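Local coordinates for protein probable hydrolase (Pseudomonas aeruginosa, PDB 3OM8) that probably catalyses hydrolysis on an alpha/beta hydrolase fold, possibly acting as a 3-oxoadipate enol-lactonase, at residues Ile36-His41 / Gly158-Pro163; Arg55-Asp60 / Glu85-Leu90; Arg62-Ser67 / Met181-His186. All blocks are in the same frame, centred on the assembly; numbering follows the deposited sequence. Where two conformers were deposited one is given.

Interaction 1 (Ile36-His41 / Gly158-Pro163); sequences IGTTLH and GNWFPP. With EDO (1,2-ethanediol), chain F.
Trp160 and the loop from Ile36 to Thr38 meet at the probable active-site pocket of the alpha/beta hydrolase fold. The indole reaches this loop with the outer end of its six-membered ring. Its CZ2 atom lies 3.4 Å from the Ile36 carbonyl O, which sits at the ring edge near the plane, and the Gly37 carbonyl lies along the same edge. The CG2 methyl of Thr38 comes in obliquely, 3.5 Å from Trp160 CH2. Thr38 can offer this methyl because OG1 takes the position between backbone N and carbonyl carbon (chi1 70°), where it bonds to Ser35 O.

Beyond Ile36, a 1,2-ethanediol, probably from the crystallisation liquor, accepts a nearly straight bond from Ile36 N to its O2 (3.3 Å, 165°). It also bonds Ser101 OG and Leu102 N. Two backbone N-H groups beside a presumed nucleophilic serine are consistent with an oxyanion hole. The Trp160 ring in turn meets that of His246, the presumed triad histidine, at about 20°.

The contact joins the loop after strand 29-33 to the end of helix 150-160. Phe176 and Leu180 of helix 171-181 pack on Trp160, and helix 185-196 covers Ile36.

Interaction 2 (Arg55-Asp60 / Glu85-Leu90); sequences RVLRYD and ELLDAL
Leu57 and Tyr59, two residues apart on strand 55-59, direct their side chains at helix 76-90, where Leu86, Leu87 and Leu90 meet them. The Tyr59 ring turns one face to the helix, and a single methyl, Leu86 CD1, rests on it. That methyl is 4.0 Å from the Tyr59 ring centroid and 26° off the ring normal, a CH-pi contact displaced toward the CB end of the ring. Its closest ring atom is CG, with Leu86 CD1 3.6 Å from Tyr59 CG, while CD1 and CD2 of the tyrosine lie equally far on the two flanks. Tyr59 presents its face this way with CG set between its own backbone N and carbonyl carbon (chi1 73°). The far end of the ring is held by a hydrogen bond between Tyr59 OH and Ser33 OG.

Leu57 meets Leu87 and Leu90, farther along the helix; both of its methyl branches take part. The Leu90 CD1 methyl touches the two of them, at 3.7 Å from Leu57 CD1 and 4.0 Å from Leu57 CD2. Leu87 starts off to one side and bends its end inward, so that its CD2 comes within 4.2 Å of Leu57 CD2, a looser touch. No hydrogen bond crosses this layer, and the grip is wholly apolar. Tyr19 and Leu21 of strand 16-22 extend the same surface, touching Leu86 and Leu90 respectively.

Arg58 points to the other side of the sheet, where it forms salt bridges with Asp44 and Asp22. The axes of strand 55-59 and the helical segment 85-90 approach to 11.0 Å, with 132° between their N-to-C directions. Such packing is typical of the beta-alpha-beta crossover in the alpha/beta hydrolase fold, in which helix 76-90 connects strand 55-59 to the parallel strand 95-100.

Interaction 3 (Arg62-Ser67 / Met181-His186); sequences RGHGAS and MATNRH
Thr183 meets His64 just after the chain has left helix 171-181 at Ala182. Its CG2 methyl, anti to the backbone N (chi1 -68° for OG1), approaches the imidazole obliquely and stays 4.2 Å from His64 CD2, a loose touch. The hydroxyl on the other branch is used for water: a bridging molecule donates to Thr183 OG1 at 2.6 Å and accepts from Gly65 N at 2.9 Å. Met179 O is a further partner of that hydroxyl.

The His64 ring is held from two ends. ND1 donates to Arg62 O over 3.1 Å, reaching the carbonyl from above its plane, and NE2 is hydrogen-bonded to Gly37 N, a pairing consistent with the proton on ND1.

At Asn184 a second water makes the bridge, accepting from Asn184 N and donating to Gly63 O at 2.6 Å. The two segments are thus bonded through water, with no direct hydrogen bond between them. Asn184 is also the N-cap of helix 185-196: its OD1 takes the amide of His186, with a distance of 2.8 Å from His186 N to Asn184 OD1 and an angle of 163°.

The junction of helices 171-181 and 185-196 therefore lies against the loop between strand 55-59 and helix 76-90, with Leu188 packing on Thr183 and Ser191 on His64.

From the N terminus, the first segments of all three contacts follow one another along the chain: 36-41, then 55-60, then 62-67. Interaction 2 closes first, at 85-90, and is nested within the longer loop that interaction 1 closes at 158-163. Interaction 3 starts inside both loops and ends beyond them at 181-186, so it crosses each. Interaction 2 ties an inner strand of the sheet, 55-59, to the helix that packs on it, whereas interactions 1 and 3 join loops at strand ends to the helices inserted after strand 118-124. Asp60 connects the three: its OD1 meets Leu40 N at 2.7 Å, and its OD2 meets Ala66 N at 2.8 Å.

Interaction 1 (Ile36-His41 / Gly158-Pro163)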
loop_
_atom_site.group_PDB
_atom_site.type_symbol
_atom_site.label_atom_id
_atom_site.label_comp_id
_atom_site.label_asym_id
_atom_site.label_seq_id
_atom_site.Cartn_x
_atom_site.Cartn_y
_atom_site.Cartn_z
ATOM N N ILE B 36 0.723 18.004 14.998
ATOM C CA ILE B 36 1.404 18.888 15.943
ATOM C C ILE B 36 1.888 20.096 15.145
ATOM O O ILE B 36 2.224 19.970 13.965
ATOM C CB ILE B 36 2.613 18.173 16.566
ATOM C CG1 ILE B 36 3.167 18.935 17.753
ATOM C CG2 ILE B 36 3.712 17.982 15.511
ATOM C CD1 ILE B 36 4.442 18.318 18.269
ATOM N N GLY B 37 1.912 21.268 15.766
ATOM C CA GLY B 37 2.455 22.443 15.106
ATOM C C GLY B 37 1.565 23.080 14.052
ATOM O O GLY B 37 2.004 23.986 13.349
ATOM N N THR B 38 0.321 22.620 13.927
ATOM C CA THR B 38 -0.572 23.215 12.941
ATOM C C THR B 38 -1.872 23.671 13.574
ATOM O O THR B 38 -2.086 23.489 14.774
ATOM C CB THR B 38 -0.916 22.247 11.764
ATOM O OG1 THR B 38 -1.763 21.192 12.238
ATOM C CG2 THR B 38 0.349 21.668 11.122
ATOM N N THR B 39 -2.731 24.265 12.750
ATOM C CA THR B 39 -4.076 24.644 13.163
ATOM C C THR B 39 -5.119 23.964 12.271
ATOM O O THR B 39 -4.778 23.301 11.291
ATOM C CB THR B 39 -4.280 26.148 13.062
ATOM O OG1 THR B 39 -4.281 26.533 11.683
ATOM C CG2 THR B 39 -3.148 26.898 13.802
ATOM N N LEU B 40 -6.391 24.142 12.606
ATOM C CA LEU B 40 -7.471 23.529 11.843
ATOM C C LEU B 40 -7.500 24.028 10.396
ATOM O O LEU B 40 -8.192 23.465 9.554
ATOM C CB LEU B 40 -8.819 23.760 12.531
ATOM C CG LEU B 40 -9.215 25.219 12.783
ATOM C CD1 LEU B 40 -9.744 25.853 11.510
ATOM C CD2 LEU B 40 -10.237 25.344 13.902
ATOM N N HIS B 41 -6.750 25.081 10.094
ATOM C CA HIS B 41 -6.724 25.566 8.720
ATOM C C HIS B 41 -5.874 24.698 7.781
ATOM O O HIS B 41 -5.812 24.946 6.575
ATOM C CB HIS B 41 -6.288 27.030 8.659
ATOM C CG HIS B 41 -7.347 27.986 9.106
ATOM N ND1 HIS B 41 -8.463 28.263 8.349
ATOM C CD2 HIS B 41 -7.464 28.726 10.234
ATOM C CE1 HIS B 41 -9.224 29.131 8.990
ATOM N NE2 HIS B 41 -8.641 29.429 10.136
ATOM N N GLY B 158 11.289 21.095 7.245
ATOM C CA GLY B 158 12.284 20.272 6.596
ATOM C C GLY B 158 11.908 18.803 6.563
ATOM O O GLY B 158 12.271 18.103 5.619
ATOM N N ASN B 159 11.186 18.338 7.584
ATOM C CA ASN B 159 10.717 16.950 7.623
ATOM C C ASN B 159 9.381 16.749 6.925
ATOM O O ASN B 159 9.061 15.640 6.507
ATOM C CB ASN B 159 10.584 16.448 9.062
ATOM C CG ASN B 159 11.925 16.257 9.738
ATOM O OD1 ASN B 159 12.568 15.210 9.612
ATOM N ND2 ASN B 159 12.360 17.277 10.451
ATOM N N TRP B 160 8.603 17.821 6.829
ATOM C CA TRP B 160 7.226 17.752 6.352
ATOM C C TRP B 160 7.137 17.789 4.833
ATOM O O TRP B 160 6.270 17.165 4.247
ATOM C CB TRP B 160 6.424 18.933 6.876
ATOM C CG TRP B 160 5.945 18.826 8.290
ATOM C CD1 TRP B 160 6.080 17.765 9.135
ATOM C CD2 TRP B 160 5.240 19.836 9.020
ATOM N NE1 TRP B 160 5.500 18.056 10.349
ATOM C CE2 TRP B 160 4.970 19.318 10.298
ATOM C CE3 TRP B 160 4.800 21.127 8.709
ATOM C CZ2 TRP B 160 4.282 20.040 11.261
ATOM C CZ3 TRP B 160 4.113 21.842 9.667
ATOM C CH2 TRP B 160 3.865 21.299 10.928
ATOM N N PHE B 161 8.014 18.552 4.200
ATOM C CA PHE B 161 7.886 18.773 2.776
ATOM C C PHE B 161 9.061 18.227 1.980
ATOM O O PHE B 161 10.201 18.186 2.472
ATOM C CB PHE B 161 7.692 20.265 2.468
ATOM C CG PHE B 161 6.427 20.835 3.025
ATOM C CD1 PHE B 161 5.200 20.487 2.491
ATOM C CD2 PHE B 161 6.460 21.705 4.096
ATOM C CE1 PHE B 161 4.026 21.003 3.012
ATOM C CE2 PHE B 161 5.294 22.220 4.620
ATOM C CZ PHE B 161 4.078 21.878 4.077
ATOM N N PRO B 162 8.777 17.802 0.737
ATOM C CA PRO B 162 9.832 17.497 -0.228
ATOM C C PRO B 162 10.769 18.693 -0.291
ATOM O O PRO B 162 10.291 19.812 -0.457
ATOM C CB PRO B 162 9.065 17.371 -1.552
ATOM C CG PRO B 162 7.680 16.981 -1.157
ATOM C CD PRO B 162 7.425 17.653 0.158
ATOM N N PRO B 163 12.081 18.469 -0.155
ATOM C CA PRO B 163 13.038 19.573 -0.261
ATOM C C PRO B 163 12.860 20.293 -1.592
ATOM O O PRO B 163 13.322 21.418 -1.756
ATOM C CB PRO B 163 14.392 18.860 -0.232
ATOM C CG PRO B 163 14.084 17.464 -0.718
ATOM C CD PRO B 163 12.754 17.160 -0.106
HETATM C C1 EDO F . 3.563 13.341 16.017
HETATM O O1 EDO F . 4.871 13.073 15.479
HETATM C C2 EDO F . 3.225 14.828 15.865
HETATM O O2 EDO F . 2.268 15.138 14.826
#

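Interaction 2 (Arg55-Asp60 / Glu85-Leu90)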
loop_
_atom_site.group_PDB
_atom_site.type_symbol
_atom_site.label_atom_id
_atom_site.label_comp_id
_atom_site.label_asym_id
_atom_site.label_seq_id
_atom_site.Cartn_x
_atom_site.Cartn_y
_atom_site.Cartn_z
ATOM N N ARG B 55 -21.037 16.762 8.053
ATOM C CA ARG B 55 -20.827 17.924 8.896
ATOM C C ARG B 55 -19.433 17.771 9.471
ATOM O O ARG B 55 -19.142 16.785 10.147
ATOM C CB ARG B 55 -21.846 17.951 10.028
ATOM C CG ARG B 55 -21.962 19.286 10.727
ATOM C CD ARG B 55 -22.890 19.171 11.903
ATOM N NE ARG B 55 -23.301 20.481 12.397
ATOM C CZ ARG B 55 -23.887 20.675 13.571
ATOM N NH1 ARG B 55 -24.238 21.896 13.944
ATOM N NH2 ARG B 55 -24.115 19.640 14.370
ATOM N N VAL B 56 -18.564 18.735 9.183
ATOM C CA VAL B 56 -17.165 18.636 9.601
ATOM C C VAL B 56 -16.844 19.429 10.874
ATOM O O VAL B 56 -16.928 20.660 10.898
ATOM C CB VAL B 56 -16.215 19.064 8.462
ATOM C CG1 VAL B 56 -14.760 18.983 8.908
ATOM C CG2 VAL B 56 -16.446 18.192 7.243
ATOM N N LEU B 57 -16.484 18.708 11.932
ATOM C CA LEU B 57 -16.003 19.326 13.163
ATOM C C LEU B 57 -14.492 19.448 13.109
ATOM O O LEU B 57 -13.799 18.444 12.958
ATOM C CB LEU B 57 -16.386 18.487 14.381
ATOM C CG LEU B 57 -15.678 18.868 15.694
ATOM C CD1 LEU B 57 -16.241 20.162 16.241
ATOM C CD2 LEU B 57 -15.833 17.761 16.720
ATOM N N ARG B 58 -13.995 20.681 13.213
ATOM C CA ARG B 58 -12.556 20.955 13.287
ATOM C C ARG B 58 -12.230 21.667 14.602
ATOM O O ARG B 58 -13.062 22.402 15.127
ATOM C CB ARG B 58 -12.108 21.824 12.112
ATOM C CG ARG B 58 -12.018 21.085 10.778
ATOM C CD ARG B 58 -11.445 21.990 9.715
ATOM N NE ARG B 58 -12.331 23.107 9.414
ATOM C CZ ARG B 58 -11.975 24.174 8.705
ATOM N NH1 ARG B 58 -10.742 24.280 8.232
ATOM N NH2 ARG B 58 -12.850 25.141 8.477
ATOM N N TYR B 59 -11.031 21.446 15.137
ATOM C CA TYR B 59 -10.603 22.147 16.348
ATOM C C TYR B 59 -9.084 22.326 16.383
ATOM O O TYR B 59 -8.343 21.561 15.751
ATOM C CB TYR B 59 -11.077 21.402 17.601
ATOM C CG TYR B 59 -10.315 20.121 17.869
ATOM C CD1 TYR B 59 -9.407 20.040 18.916
ATOM C CD2 TYR B 59 -10.484 18.996 17.062
ATOM C CE1 TYR B 59 -8.703 18.874 19.170
ATOM C CE2 TYR B 59 -9.779 17.826 17.303
ATOM C CZ TYR B 59 -8.883 17.774 18.357
ATOM O OH TYR B 59 -8.166 16.628 18.623
ATOM N N ASP B 60 -8.626 23.355 17.095
ATOM C CA ASP B 60 -7.203 23.515 17.365
ATOM C C ASP B 60 -6.877 22.733 18.627
ATOM O O ASP B 60 -7.492 22.934 19.672
ATOM C CB ASP B 60 -6.836 24.991 17.518
ATOM C CG ASP B 60 -6.811 25.715 16.188
ATOM O OD1 ASP B 60 -6.705 25.009 15.166
ATOM O OD2 ASP B 60 -6.892 26.968 16.152
ATOM N N GLU B 85 -14.958 15.663 25.053
ATOM C CA GLU B 85 -15.677 16.792 25.645
ATOM C C GLU B 85 -16.260 17.717 24.575
ATOM O O GLU B 85 -17.313 18.323 24.782
ATOM C CB GLU B 85 -14.788 17.578 26.620
ATOM C CG GLU B 85 -14.335 16.769 27.834
ATOM C CD GLU B 85 -13.643 17.619 28.902
ATOM O OE1 GLU B 85 -13.964 18.824 29.021
ATOM O OE2 GLU B 85 -12.784 17.074 29.629
ATOM N N LEU B 86 -15.570 17.832 23.440
ATOM C CA LEU B 86 -16.130 18.516 22.278
ATOM C C LEU B 86 -17.413 17.812 21.827
ATOM O O LEU B 86 -18.446 18.450 21.599
ATOM C CB LEU B 86 -15.137 18.520 21.122
ATOM C CG LEU B 86 -14.013 19.544 21.142
ATOM C CD1 LEU B 86 -13.079 19.278 19.977
ATOM C CD2 LEU B 86 -14.596 20.945 21.062
ATOM N N LEU B 87 -17.340 16.492 21.694
ATOM C CA LEU B 87 -18.497 15.725 21.243
ATOM C C LEU B 87 -19.644 15.906 22.227
ATOM O O LEU B 87 -20.776 16.157 21.823
ATOM C CB LEU B 87 -18.154 14.239 21.048
ATOM C CG LEU B 87 -17.184 13.923 19.894
ATOM C CD1 LEU B 87 -16.942 12.430 19.747
ATOM C CD2 LEU B 87 -17.664 14.489 18.568
ATOM N N ASP B 88 -19.341 15.806 23.519
ATOM C CA ASP B 88 -20.352 16.004 24.556
ATOM C C ASP B 88 -21.013 17.372 24.412
ATOM O O ASP B 88 -22.236 17.501 24.504
ATOM C CB ASP B 88 -19.732 15.868 25.957
ATOM C CG ASP B 88 -19.231 14.463 26.238
ATOM O OD1 ASP B 88 -18.526 14.260 27.253
ATOM O OD2 ASP B 88 -19.547 13.556 25.440
ATOM N N ALA B 89 -20.197 18.396 24.187
ATOM C CA ALA B 89 -20.713 19.757 24.096
ATOM C C ALA B 89 -21.644 19.897 22.901
ATOM O O ALA B 89 -22.598 20.668 22.941
ATOM C CB ALA B 89 -19.570 20.774 24.014
ATOM N N LEU B 90 -21.361 19.152 21.839
ATOM C CA LEU B 90 -22.184 19.190 20.638
ATOM C C LEU B 90 -23.369 18.234 20.751
ATOM O O LEU B 90 -24.243 18.194 19.880
ATOM C CB LEU B 90 -21.336 18.836 19.420
ATOM C CG LEU B 90 -20.208 19.824 19.144
ATOM C CD1 LEU B 90 -19.291 19.285 18.067
ATOM C CD2 LEU B 90 -20.801 21.147 18.727
#

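Interaction 3 (Arg62-Ser67 / Met181-His186)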
loop_
_atom_site.group_PDB
_atom_site.type_symbol
_atom_site.label_atom_id
_atom_site.label_comp_id
_atom_site.label_asym_id
_atom_site.label_seq_id
_atom_site.Cartn_x
_atom_site.Cartn_y
_atom_site.Cartn_z
ATOM N N ARG B 62 -5.218 21.242 22.055
ATOM C CA ARG B 62 -4.631 21.793 23.262
ATOM C C ARG B 62 -3.227 22.312 22.934
ATOM O O ARG B 62 -2.427 21.615 22.318
ATOM C CB ARG B 62 -4.600 20.684 24.322
ATOM C CG ARG B 62 -3.815 20.949 25.574
ATOM C CD ARG B 62 -3.985 19.767 26.528
ATOM N NE ARG B 62 -5.388 19.585 26.901
ATOM C CZ ARG B 62 -5.908 19.964 28.071
ATOM N NH1 ARG B 62 -7.197 19.769 28.326
ATOM N NH2 ARG B 62 -5.137 20.540 28.997
ATOM N N GLY B 63 -2.945 23.553 23.310
ATOM C CA GLY B 63 -1.619 24.116 23.127
ATOM C C GLY B 63 -1.357 24.734 21.763
ATOM O O GLY B 63 -0.270 25.269 21.527
ATOM N N HIS B 64 -2.351 24.684 20.877
ATOM C CA HIS B 64 -2.167 25.092 19.479
ATOM C C HIS B 64 -3.115 26.191 18.998
ATOM O O HIS B 64 -4.230 26.357 19.517
ATOM C CB HIS B 64 -2.358 23.889 18.546
ATOM C CG HIS B 64 -1.237 22.901 18.584
ATOM N ND1 HIS B 64 -1.163 21.893 19.520
ATOM C CD2 HIS B 64 -0.158 22.746 17.780
ATOM C CE1 HIS B 64 -0.082 21.168 19.300
ATOM N NE2 HIS B 64 0.543 21.662 18.247
ATOM N N GLY B 65 -2.664 26.910 17.973
ATOM C CA GLY B 65 -3.480 27.888 17.278
ATOM C C GLY B 65 -4.345 28.783 18.146
ATOM O O GLY B 65 -3.841 29.610 18.900
ATOM N N ALA B 66 -5.656 28.613 18.036
ATOM C CA ALA B 66 -6.602 29.507 18.690
ATOM C C ALA B 66 -7.058 28.949 20.018
ATOM O O ALA B 66 -7.890 29.545 20.689
ATOM C CB ALA B 66 -7.799 29.760 17.796
ATOM N N SER B 67 -6.528 27.790 20.381
ATOM C CA SER B 67 -6.796 27.229 21.693
ATOM C C SER B 67 -5.791 27.779 22.720
ATOM O O SER B 67 -4.773 28.366 22.345
ATOM C CB SER B 67 -6.750 25.703 21.638
ATOM O OG SER B 67 -7.899 25.193 20.976
HETATM N N MSE B 181 5.410 29.227 13.507
HETATM C CA MSE B 181 5.902 30.452 14.131
HETATM C C MSE B 181 4.940 31.033 15.177
HETATM O O MSE B 181 5.346 31.804 16.038
HETATM C CB MSE B 181 6.202 31.518 13.068
HETATM C CG MSE B 181 7.399 31.232 12.160
HETATM SE SE MSE B 181 9.109 31.073 13.090
HETATM C CE MSE B 181 9.198 32.846 13.895
ATOM N N ALA B 182 3.666 30.667 15.095
ATOM C CA ALA B 182 2.672 31.174 16.029
ATOM C C ALA B 182 2.311 30.126 17.062
ATOM O O ALA B 182 1.353 30.298 17.820
ATOM C CB ALA B 182 1.432 31.610 15.286
ATOM N N THR B 183 3.060 29.029 17.081
ATOM C CA THR B 183 2.787 27.961 18.032
ATOM C C THR B 183 3.572 28.161 19.332
ATOM O O THR B 183 4.802 28.272 19.329
ATOM C CB THR B 183 3.070 26.564 17.445
ATOM O OG1 THR B 183 2.120 26.283 16.404
ATOM C CG2 THR B 183 2.919 25.502 18.520
ATOM N N ASN B 184 2.853 28.216 20.445
ATOM C CA ASN B 184 3.504 28.437 21.733
ATOM C C ASN B 184 4.342 27.226 22.124
ATOM O O ASN B 184 3.919 26.083 21.934
ATOM C CB ASN B 184 2.469 28.747 22.810
ATOM C CG ASN B 184 3.098 29.041 24.142
ATOM O OD1 ASN B 184 3.570 28.134 24.832
ATOM N ND2 ASN B 184 3.108 30.313 24.517
ATOM N N ARG B 185 5.525 27.480 22.670
ATOM C CA ARG B 185 6.488 26.422 22.934
ATOM C C ARG B 185 5.966 25.382 23.907
ATOM O O ARG B 185 6.464 24.258 23.935
ATOM C CB ARG B 185 7.806 27.001 23.450
ATOM C CG ARG B 185 7.733 27.601 24.851
ATOM C CD ARG B 185 9.015 28.366 25.162
ATOM N NE ARG B 185 9.274 29.408 24.174
ATOM C CZ ARG B 185 10.475 29.918 23.927
ATOM N NH1 ARG B 185 11.528 29.476 24.594
ATOM N NH2 ARG B 185 10.624 30.865 23.010
ATOM N N HIS B 186 4.979 25.758 24.716
ATOM C CA HIS B 186 4.414 24.824 25.684
ATOM C C HIS B 186 3.431 23.847 25.027
ATOM O O HIS B 186 3.266 22.716 25.485
ATOM C CB HIS B 186 3.766 25.573 26.853
ATOM C CG HIS B 186 4.750 26.342 27.681
ATOM N ND1 HIS B 186 5.485 25.760 28.691
ATOM C CD2 HIS B 186 5.155 27.631 27.616
ATOM C CE1 HIS B 186 6.294 26.659 29.218
ATOM N NE2 HIS B 186 6.112 27.805 28.586
HETATM O O HOH W 1 0.030 27.709 20.552
HETATM O O HOH W 2 -0.483 26.075 16.191
#